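Local atomic coordinates of acetyl-CoA acetyltransferase (Elizabethkingia anophelis NUHP1, PDB entry 6BN2), a protein that probably catalyses the reversible, thiolase-type condensation of two acetyl-CoA molecules to acetoacetyl-CoA, with release of coenzyme A. Residues A[13-18]-A[265-270]; A[22-27]-A[224-229]; A[59-64]-A[121-126]. One frame throughout, in Å; residues are numbered along the deposited sequence. Where two conformers were deposited one is given.

Contact 3 is the most central of the three, and all its touching residues are buried; contact 1 is buried but for Lys269, and contact 2 is the most open, with Glu225 and Gly27 partly exposed and Asn229 exposed. Contacts 1 and 2 use opposite ends of strand 12-24, about 29 Å apart, centre to centre. In contact 1 it pairs with strand 258-268 through backbone bonds and apolar side chains. At the far end it faces loop 224-229, whose carboxylates accept from its N-H groups. Contact 3 joins strands 59-62 and 117-125, the latter next to 258-268, by parallel pairing and one buried carboxylate. The Phe25 ring of contact 2 packs against the backbone O of Met126.

Contact 1: A[13-18]-A[265-270]; sequences FIVSAV and VLMSKE
Strands 13-18 and 265-268 run antiparallel, with Phe13 and Met267 as a hydrogen-bonded pair, Ile14 and Leu266 as a non-hydrogen-bonded pair, and Ser16 and Val265 hydrogen-bonded again after the register slips by one residue. Phe13 and Met267 exchange two bonds: Phe13 N to Met267 O and Met267 N to Phe13 O, both 2.9 Å. The slip is a beta bulge at Val15, whose psi of -17° kinks the strand. Val15 N still donates to Val265 O at 2.9 Å, while Val265 N returns to Ser16 O at 3.0 Å, coming in from above the carbonyl plane.

The bulge brings the Val15 side chain against those of Val265 and Met267. Its CG2 sits between the backbone N and the carbonyl carbon, close to Val265 CG1 at 3.6 Å. The extended Met267 chain crosses Val15 at about a right angle, its SD resting near CG2.

This pairing lies within the mixed sheet that runs through both halves of the thiolase fold, where strand 258-268 is flanked by 12-24 and 117-125. Ala45 O of helix 34-48 accepts from Ser16 OG in the conformer given. On the sheet face that carries Ile14 and Leu266, the two side chains lie alongside each other and point the same way, Ile14 CG1 meeting Leu266 CD1 in the conformer given. Helix 358-375 lies against Ile14 here.

Phe13 points to the other face. Met267 O lies at the edge of its ring, in plane, and Phe13 CE2 comes 3.8 Å from Lys269 CB, obliquely. Ser268 N-caps helix 269-274, its OG hydrogen-bonded to Lys271 N and to Glu116. Met272 of that helix packs on Phe13, Val15 and Met267.

Contact 2: A[22-27]-A[224-229]; sequences MGSFMG and DEEYKN
Ser24 meets two neighbouring glutamates. Its backbone N donates to Glu225 OE2 at 2.8 Å, on the anti lone pair. Its OG, in the conformer given, donates to Glu226 OE1 at 2.9 Å, approaching from above the carboxylate, 62° out of plane. Glu225 reaches Ser24 because its CG stands between the backbone N and the carbonyl carbon (chi1 67°), with the chain extended beyond. Two residues earlier on both segments, Met22 N donates to the anti lone pair of Asp224 OD1 at 2.8 Å; Glu225 N also bonds Met22 O, weakly, at 3.3 Å.

One water bridges Met22 O and Glu226 N; another accepts from Phe25 N, at the type II turn from Ser24 to Gly27, and donates to Glu226 OE1. Farther out, Arg19 forms a salt bridge with Asp224 OD2 and Trp197 hydrogen-bonds the same oxygen, Ser28 binds Glu225 OE1, and Asn258 reaches Glu226 OE1, which thus has three hydrogen-bond partners.

The side chains of Met22 and His356, the predicted proton acceptor, are about 6 Å apart. Met22 and Asp224 pack on Leu354 of helix 351-354, Tyr227 on helix 179-198, and Gly23 bonds to strand 258-268.

Contact 3: A[59-64]-A[121-126]; sequences VYMGNV and GGMENM
The Glu124 carboxylate receives Val64 N on the syn lone pair of OE1 at 2.8 Å, in a fairly straight bond (166°), with Val64 CB pressed close to the same oxygen. The amide of Asn63 crosses beside it, the two planes 37° apart. Outside the pair, Leu65 N donates to OE2 and Gly359 N to OE1, so both oxygens of the buried carboxylate have backbone N-H partners, the one from Gly359 weak. The bend in Glu124 at chi2 (78°) brings it back toward strand 59-62.

Earlier along the two strands the pairing is parallel: Gly121 N donates to Tyr60 O at 3.0 Å, Gly62 N to Gly121 O at 2.7 Å, and Met123 N to Gly62 O at 2.9 Å. This is the alpha/beta core of the thiolase fold; helix 73-80, strand 89-93 and helix 98-111 fall between these strands in the chain, and 89-93 flanks 59-62 in the sheet. Met123 packs on helix 73-80 and Tyr60 on 98-111, with Tyr60 also touching Met105 of the second subunit.

Glycines let the backbones close up, the CA atoms of Gly62 and Gly122 lying 4.0 Å apart. Met61, bent at chi2 and chi3, lays its SD and CE over Gly121 and Gly122, while Met123 CE reaches Met61 CB at 4.0 Å.

Contact 1: A[13-18]-A[265-270]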
loop_
_atom_site.group_PDB
_atom_site.type_symbol
_atom_site.label_atom_id
_atom_site.label_comp_id
_atom_site.label_asym_id
_atom_site.label_seq_id
_atom_site.Cartn_x
_atom_site.Cartn_y
_atom_site.Cartn_z
ATOM N N PHE A 13 10.242 4.727 -19.387
ATOM C CA PHE A 13 10.637 3.509 -20.076
ATOM C C PHE A 13 10.805 2.360 -19.101
ATOM O O PHE A 13 11.184 2.558 -17.948
ATOM C CB PHE A 13 11.944 3.728 -20.822
ATOM C CG PHE A 13 11.820 4.694 -21.942
ATOM C CD1 PHE A 13 11.460 4.247 -23.210
ATOM C CD2 PHE A 13 12.027 6.049 -21.734
ATOM C CE1 PHE A 13 11.324 5.142 -24.256
ATOM C CE2 PHE A 13 11.891 6.947 -22.778
ATOM C CZ PHE A 13 11.542 6.491 -24.038
ATOM N N ILE A 14 10.514 1.153 -19.577
ATOM C CA ILE A 14 10.760 -0.074 -18.827
ATOM C C ILE A 14 12.071 -0.632 -19.341
ATOM O O ILE A 14 12.172 -0.979 -20.526
ATOM C CB ILE A 14 9.622 -1.090 -19.009
ATOM C CG1 ILE A 14 8.308 -0.517 -18.467
ATOM C CG2 ILE A 14 9.967 -2.401 -18.293
ATOM C CD1 ILE A 14 7.084 -1.297 -18.948
ATOM N N VAL A 15 13.082 -0.699 -18.472
ATOM C CA VAL A 15 14.402 -1.152 -18.909
ATOM C C VAL A 15 14.675 -2.600 -18.513
ATOM O O VAL A 15 15.592 -3.214 -19.074
ATOM C CB VAL A 15 15.531 -0.221 -18.401
ATOM C CG1 VAL A 15 15.461 1.140 -19.109
ATOM C CG2 VAL A 15 15.507 -0.054 -16.885
ATOM N N SER A 16 13.922 -3.157 -17.570
ATOM C CA SER A 16 14.006 -4.588 -17.297
ATOM C C SER A 16 12.690 -5.020 -16.667
ATOM O O SER A 16 11.958 -4.205 -16.098
ATOM C CB SER A 16 15.190 -4.924 -16.386
ATOM O OG SER A 16 15.008 -4.332 -15.118
ATOM N N ALA A 17 12.396 -6.311 -16.793
ATOM C CA ALA A 17 11.104 -6.844 -16.356
ATOM C C ALA A 17 11.231 -8.347 -16.186
ATOM O O ALA A 17 11.519 -9.052 -17.162
ATOM C CB ALA A 17 10.006 -6.508 -17.376
ATOM N N VAL A 18 11.043 -8.848 -14.958
ATOM C CA VAL A 18 11.212 -10.282 -14.704
ATOM C C VAL A 18 10.149 -10.760 -13.723
ATOM O O VAL A 18 9.441 -9.973 -13.088
ATOM C CB VAL A 18 12.609 -10.637 -14.146
ATOM C CG1 VAL A 18 13.720 -10.134 -15.049
ATOM C CG2 VAL A 18 12.765 -10.056 -12.709
ATOM N N VAL A 265 12.045 -2.456 -13.678
ATOM C CA VAL A 265 12.792 -1.225 -13.449
ATOM C C VAL A 265 12.328 -0.206 -14.475
ATOM O O VAL A 265 12.338 -0.488 -15.679
ATOM C CB VAL A 265 14.310 -1.436 -13.540
ATOM C CG1 VAL A 265 15.005 -0.083 -13.363
ATOM C CG2 VAL A 265 14.807 -2.437 -12.466
ATOM N N LEU A 266 11.901 0.962 -13.990
ATOM C CA LEU A 266 11.459 2.088 -14.802
ATOM C C LEU A 266 12.508 3.191 -14.781
ATOM O O LEU A 266 13.130 3.440 -13.741
ATOM C CB LEU A 266 10.143 2.646 -14.259
ATOM C CG LEU A 266 8.810 2.191 -14.846
ATOM C CD1 LEU A 266 8.743 0.713 -15.019
ATOM C CD2 LEU A 266 7.678 2.695 -13.954
ATOM N N MET A 267 12.672 3.888 -15.903
ATOM C CA MET A 267 13.642 4.971 -15.967
ATOM C C MET A 267 13.136 6.089 -16.856
ATOM O O MET A 267 12.379 5.862 -17.804
ATOM C CB MET A 267 14.997 4.525 -16.535
ATOM C CG MET A 267 15.860 3.782 -15.559
ATOM S SD MET A 267 17.443 3.355 -16.263
ATOM C CE MET A 267 18.059 2.318 -14.923
ATOM N N SER A 268 13.615 7.293 -16.563
ATOM C CA SER A 268 13.503 8.397 -17.503
ATOM C C SER A 268 14.407 8.170 -18.714
ATOM O O SER A 268 15.357 7.379 -18.686
ATOM C CB SER A 268 13.888 9.712 -16.832
ATOM O OG SER A 268 15.277 9.720 -16.531
ATOM N N LYS A 269 14.105 8.901 -19.787
ATOM C CA LYS A 269 14.953 8.871 -20.978
ATOM C C LYS A 269 16.376 9.289 -20.647
ATOM O O LYS A 269 17.349 8.642 -21.059
ATOM C CB LYS A 269 14.357 9.785 -22.050
ATOM C CG LYS A 269 15.185 9.875 -23.341
ATOM C CD LYS A 269 14.378 10.558 -24.437
ATOM C CE LYS A 269 15.195 10.742 -25.706
ATOM N NZ LYS A 269 16.250 11.771 -25.517
ATOM N N GLU A 270 16.520 10.385 -19.896
ATOM C CA GLU A 270 17.845 10.903 -19.595
ATOM C C GLU A 270 18.663 9.885 -18.811
ATOM O O GLU A 270 19.840 9.661 -19.107
ATOM C CB GLU A 270 17.710 12.220 -18.832
ATOM C CG GLU A 270 19.010 12.877 -18.457
ATOM C CD GLU A 270 18.790 14.146 -17.652
ATOM O OE1 GLU A 270 17.639 14.636 -17.618
ATOM O OE2 GLU A 270 19.762 14.645 -17.049
#

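Contact 2: A[22-27]-A[224-229]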
loop_
_atom_site.group_PDB
_atom_site.type_symbol
_atom_site.label_atom_id
_atom_site.label_comp_id
_atom_site.label_asym_id
_atom_site.label_seq_id
_atom_site.Cartn_x
_atom_site.Cartn_y
_atom_site.Cartn_z
ATOM N N MET A 22 5.715 -19.378 -10.826
ATOM C CA MET A 22 4.638 -19.356 -9.852
ATOM C C MET A 22 4.475 -20.737 -9.246
ATOM O O MET A 22 4.407 -21.734 -9.966
ATOM C CB MET A 22 3.343 -18.858 -10.485
ATOM C CG MET A 22 3.434 -17.371 -10.747
ATOM S SD MET A 22 2.002 -16.712 -11.557
ATOM C CE MET A 22 2.340 -17.129 -13.266
ATOM N N GLY A 23 4.449 -20.785 -7.919
ATOM C CA GLY A 23 4.229 -22.031 -7.214
ATOM C C GLY A 23 2.754 -22.247 -6.914
ATOM O O GLY A 23 1.971 -21.300 -6.789
ATOM N N SER A 24 2.383 -23.512 -6.806
ATOM C CA SER A 24 1.024 -23.900 -6.458
ATOM C C SER A 24 0.794 -23.709 -4.964
ATOM O O SER A 24 1.738 -23.626 -4.176
ATOM C CB SER A 24 0.758 -25.363 -6.840
ATOM O OG SER A 24 0.832 -25.550 -8.240
ATOM N N PHE A 25 -0.478 -23.667 -4.583
ATOM C CA PHE A 25 -0.847 -23.488 -3.179
ATOM C C PHE A 25 -0.283 -24.642 -2.356
ATOM O O PHE A 25 -0.503 -25.816 -2.685
ATOM C CB PHE A 25 -2.371 -23.436 -3.065
ATOM C CG PHE A 25 -2.886 -22.981 -1.718
ATOM C CD1 PHE A 25 -3.775 -23.765 -1.007
ATOM C CD2 PHE A 25 -2.493 -21.759 -1.183
ATOM C CE1 PHE A 25 -4.266 -23.332 0.224
ATOM C CE2 PHE A 25 -2.978 -21.335 0.044
ATOM C CZ PHE A 25 -3.863 -22.128 0.742
ATOM N N MET A 26 0.434 -24.303 -1.272
ATOM C CA MET A 26 1.161 -25.259 -0.434
ATOM C C MET A 26 2.182 -26.064 -1.236
ATOM O O MET A 26 2.563 -27.178 -0.829
ATOM C CB MET A 26 0.200 -26.201 0.303
ATOM C CG MET A 26 -0.976 -25.492 0.944
ATOM S SD MET A 26 -0.522 -24.269 2.164
ATOM C CE MET A 26 0.295 -25.283 3.386
ATOM N N GLY A 27 2.648 -25.507 -2.349
ATOM C CA GLY A 27 3.537 -26.186 -3.285
ATOM C C GLY A 27 4.985 -25.778 -3.123
ATOM O O GLY A 27 5.473 -25.567 -2.005
ATOM N N ASP A 224 6.940 -22.563 -13.976
ATOM C CA ASP A 224 5.583 -22.564 -13.434
ATOM C C ASP A 224 5.106 -23.994 -13.257
ATOM O O ASP A 224 5.290 -24.824 -14.147
ATOM C CB ASP A 224 4.621 -21.840 -14.381
ATOM C CG ASP A 224 4.961 -20.385 -14.569
ATOM O OD1 ASP A 224 5.402 -19.720 -13.613
ATOM O OD2 ASP A 224 4.765 -19.888 -15.687
ATOM N N GLU A 225 4.502 -24.297 -12.105
ATOM C CA GLU A 225 4.078 -25.674 -11.874
ATOM C C GLU A 225 2.567 -25.856 -11.940
ATOM O O GLU A 225 2.104 -27.002 -12.019
ATOM C CB GLU A 225 4.605 -26.211 -10.527
ATOM C CG GLU A 225 4.017 -25.540 -9.268
ATOM C CD GLU A 225 4.720 -25.990 -7.980
ATOM O OE1 GLU A 225 5.560 -26.917 -8.018
ATOM O OE2 GLU A 225 4.437 -25.406 -6.910
ATOM N N GLU A 226 1.793 -24.768 -11.955
ATOM C CA GLU A 226 0.340 -24.905 -11.934
ATOM C C GLU A 226 -0.194 -25.542 -13.215
ATOM O O GLU A 226 -1.157 -26.309 -13.165
ATOM C CB GLU A 226 -0.321 -23.543 -11.715
ATOM C CG GLU A 226 -1.797 -23.647 -11.385
ATOM C CD GLU A 226 -2.031 -24.340 -10.055
ATOM O OE1 GLU A 226 -1.423 -23.925 -9.038
ATOM O OE2 GLU A 226 -2.809 -25.318 -10.023
ATOM N N TYR A 227 0.403 -25.231 -14.370
ATOM C CA TYR A 227 -0.217 -25.616 -15.638
ATOM C C TYR A 227 -0.098 -27.105 -15.901
ATOM O O TYR A 227 -0.792 -27.631 -16.786
ATOM C CB TYR A 227 0.383 -24.806 -16.802
ATOM C CG TYR A 227 1.741 -25.257 -17.282
ATOM C CD1 TYR A 227 1.854 -26.221 -18.286
ATOM C CD2 TYR A 227 2.917 -24.722 -16.759
ATOM C CE1 TYR A 227 3.081 -26.645 -18.746
ATOM C CE2 TYR A 227 4.166 -25.148 -17.222
ATOM C CZ TYR A 227 4.237 -26.109 -18.218
ATOM O OH TYR A 227 5.449 -26.550 -18.699
ATOM N N LYS A 228 0.760 -27.795 -15.157
ATOM C CA LYS A 228 0.812 -29.245 -15.210
ATOM C C LYS A 228 -0.229 -29.904 -14.308
ATOM O O LYS A 228 -0.442 -31.114 -14.422
ATOM C CB LYS A 228 2.228 -29.694 -14.854
ATOM C CG LYS A 228 3.230 -29.341 -15.945
ATOM C CD LYS A 228 4.673 -29.409 -15.470
ATOM C CE LYS A 228 5.076 -28.118 -14.769
ATOM N NZ LYS A 228 6.550 -28.013 -14.575
ATOM N N ASN A 229 -0.903 -29.140 -13.443
ATOM C CA ASN A 229 -1.940 -29.672 -12.554
ATOM C C ASN A 229 -3.301 -29.589 -13.245
ATOM O O ASN A 229 -4.159 -28.765 -12.910
ATOM C CB ASN A 229 -1.969 -28.909 -11.236
ATOM C CG ASN A 229 -0.675 -29.004 -10.473
ATOM O OD1 ASN A 229 0.086 -29.956 -10.631
ATOM N ND2 ASN A 229 -0.422 -28.014 -9.619
HETATM O O HOH W 1 2.427 -22.007 -11.893
HETATM O O HOH W 2 -2.502 -23.873 -6.565
#

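Contact 3: A[59-64]-A[121-126]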
loop_
_atom_site.group_PDB
_atom_site.type_symbol
_atom_site.label_atom_id
_atom_site.label_comp_id
_atom_site.label_asym_id
_atom_site.label_seq_id
_atom_site.Cartn_x
_atom_site.Cartn_y
_atom_site.Cartn_z
ATOM N N VAL A 59 11.148 1.981 -4.337
ATOM C CA VAL A 59 10.675 0.628 -4.618
ATOM C C VAL A 59 9.211 0.598 -4.220
ATOM O O VAL A 59 8.894 0.841 -3.049
ATOM C CB VAL A 59 11.438 -0.437 -3.814
ATOM C CG1 VAL A 59 10.843 -1.841 -4.079
ATOM C CG2 VAL A 59 12.952 -0.430 -4.127
ATOM N N TYR A 60 8.328 0.271 -5.167
ATOM C CA TYR A 60 6.903 0.077 -4.884
ATOM C C TYR A 60 6.569 -1.376 -5.163
ATOM O O TYR A 60 6.758 -1.840 -6.292
ATOM C CB TYR A 60 6.005 0.945 -5.764
ATOM C CG TYR A 60 6.115 2.447 -5.591
ATOM C CD1 TYR A 60 5.540 3.293 -6.530
ATOM C CD2 TYR A 60 6.795 3.018 -4.511
ATOM C CE1 TYR A 60 5.617 4.661 -6.409
ATOM C CE2 TYR A 60 6.886 4.400 -4.388
ATOM C CZ TYR A 60 6.291 5.216 -5.332
ATOM O OH TYR A 60 6.344 6.601 -5.213
ATOM N N MET A 61 6.073 -2.097 -4.157
ATOM C CA MET A 61 5.704 -3.498 -4.357
ATOM C C MET A 61 4.250 -3.728 -3.980
ATOM O O MET A 61 3.849 -3.456 -2.839
ATOM C CB MET A 61 6.605 -4.438 -3.545
ATOM C CG MET A 61 8.053 -4.454 -4.041
ATOM S SD MET A 61 8.256 -5.101 -5.743
ATOM C CE MET A 61 8.313 -6.877 -5.398
ATOM N N GLY A 62 3.482 -4.275 -4.921
ATOM C CA GLY A 62 2.137 -4.740 -4.598
ATOM C C GLY A 62 2.187 -5.950 -3.676
ATOM O O GLY A 62 3.066 -6.801 -3.784
ATOM N N ASN A 63 1.229 -6.008 -2.747
ATOM C CA ASN A 63 1.215 -7.078 -1.749
ATOM C C ASN A 63 -0.141 -7.024 -1.052
ATOM O O ASN A 63 -0.405 -6.068 -0.330
ATOM C CB ASN A 63 2.386 -6.845 -0.791
ATOM C CG ASN A 63 2.635 -7.988 0.185
ATOM O OD1 ASN A 63 2.150 -9.130 0.053
ATOM N ND2 ASN A 63 3.422 -7.680 1.171
ATOM N N VAL A 64 -1.025 -7.991 -1.316
ATOM C CA VAL A 64 -2.407 -7.862 -0.859
ATOM C C VAL A 64 -2.559 -8.357 0.573
ATOM O O VAL A 64 -3.360 -7.810 1.351
ATOM C CB VAL A 64 -3.345 -8.626 -1.799
ATOM C CG1 VAL A 64 -4.788 -8.541 -1.283
ATOM C CG2 VAL A 64 -3.235 -8.033 -3.202
ATOM N N GLY A 121 6.748 -3.531 -8.710
ATOM C CA GLY A 121 6.387 -4.923 -8.929
ATOM C C GLY A 121 5.389 -5.386 -7.893
ATOM O O GLY A 121 4.590 -4.589 -7.392
ATOM N N GLY A 122 5.425 -6.673 -7.570
ATOM C CA GLY A 122 4.468 -7.220 -6.626
ATOM C C GLY A 122 4.911 -8.588 -6.169
ATOM O O GLY A 122 5.782 -9.227 -6.784
ATOM N N MET A 123 4.300 -9.033 -5.075
ATOM C CA MET A 123 4.728 -10.265 -4.434
ATOM C C MET A 123 3.572 -10.815 -3.611
ATOM O O MET A 123 2.787 -10.053 -3.040
ATOM C CB MET A 123 5.957 -10.007 -3.536
ATOM C CG MET A 123 5.685 -9.000 -2.397
ATOM S SD MET A 123 7.229 -8.378 -1.689
ATOM C CE MET A 123 6.594 -7.105 -0.550
ATOM N N GLU A 124 3.502 -12.142 -3.518
ATOM C CA GLU A 124 2.474 -12.753 -2.690
ATOM C C GLU A 124 2.901 -14.174 -2.372
ATOM O O GLU A 124 3.368 -14.901 -3.251
ATOM C CB GLU A 124 1.106 -12.771 -3.391
ATOM C CG GLU A 124 -0.063 -12.734 -2.395
ATOM C CD GLU A 124 -0.298 -11.321 -1.853
ATOM O OE1 GLU A 124 -0.644 -10.421 -2.659
ATOM O OE2 GLU A 124 -0.107 -11.111 -0.640
ATOM N N ASN A 125 2.722 -14.573 -1.120
ATOM C CA ASN A 125 2.799 -15.991 -0.787
ATOM C C ASN A 125 1.471 -16.340 -0.129
ATOM O O ASN A 125 1.266 -16.092 1.063
ATOM C CB ASN A 125 3.990 -16.313 0.104
ATOM C CG ASN A 125 4.148 -17.800 0.281
ATOM O OD1 ASN A 125 3.186 -18.468 0.630
ATOM N ND2 ASN A 125 5.332 -18.339 -0.032
ATOM N N MET A 126 0.557 -16.881 -0.930
ATOM C CA MET A 126 -0.762 -17.190 -0.408
ATOM C C MET A 126 -0.708 -18.387 0.530
ATOM O O MET A 126 -1.504 -18.455 1.473
ATOM C CB MET A 126 -1.713 -17.390 -1.583
ATOM C CG MET A 126 -1.776 -16.095 -2.404
ATOM S SD MET A 126 -2.919 -16.090 -3.805
ATOM C CE MET A 126 -4.521 -15.999 -2.981
#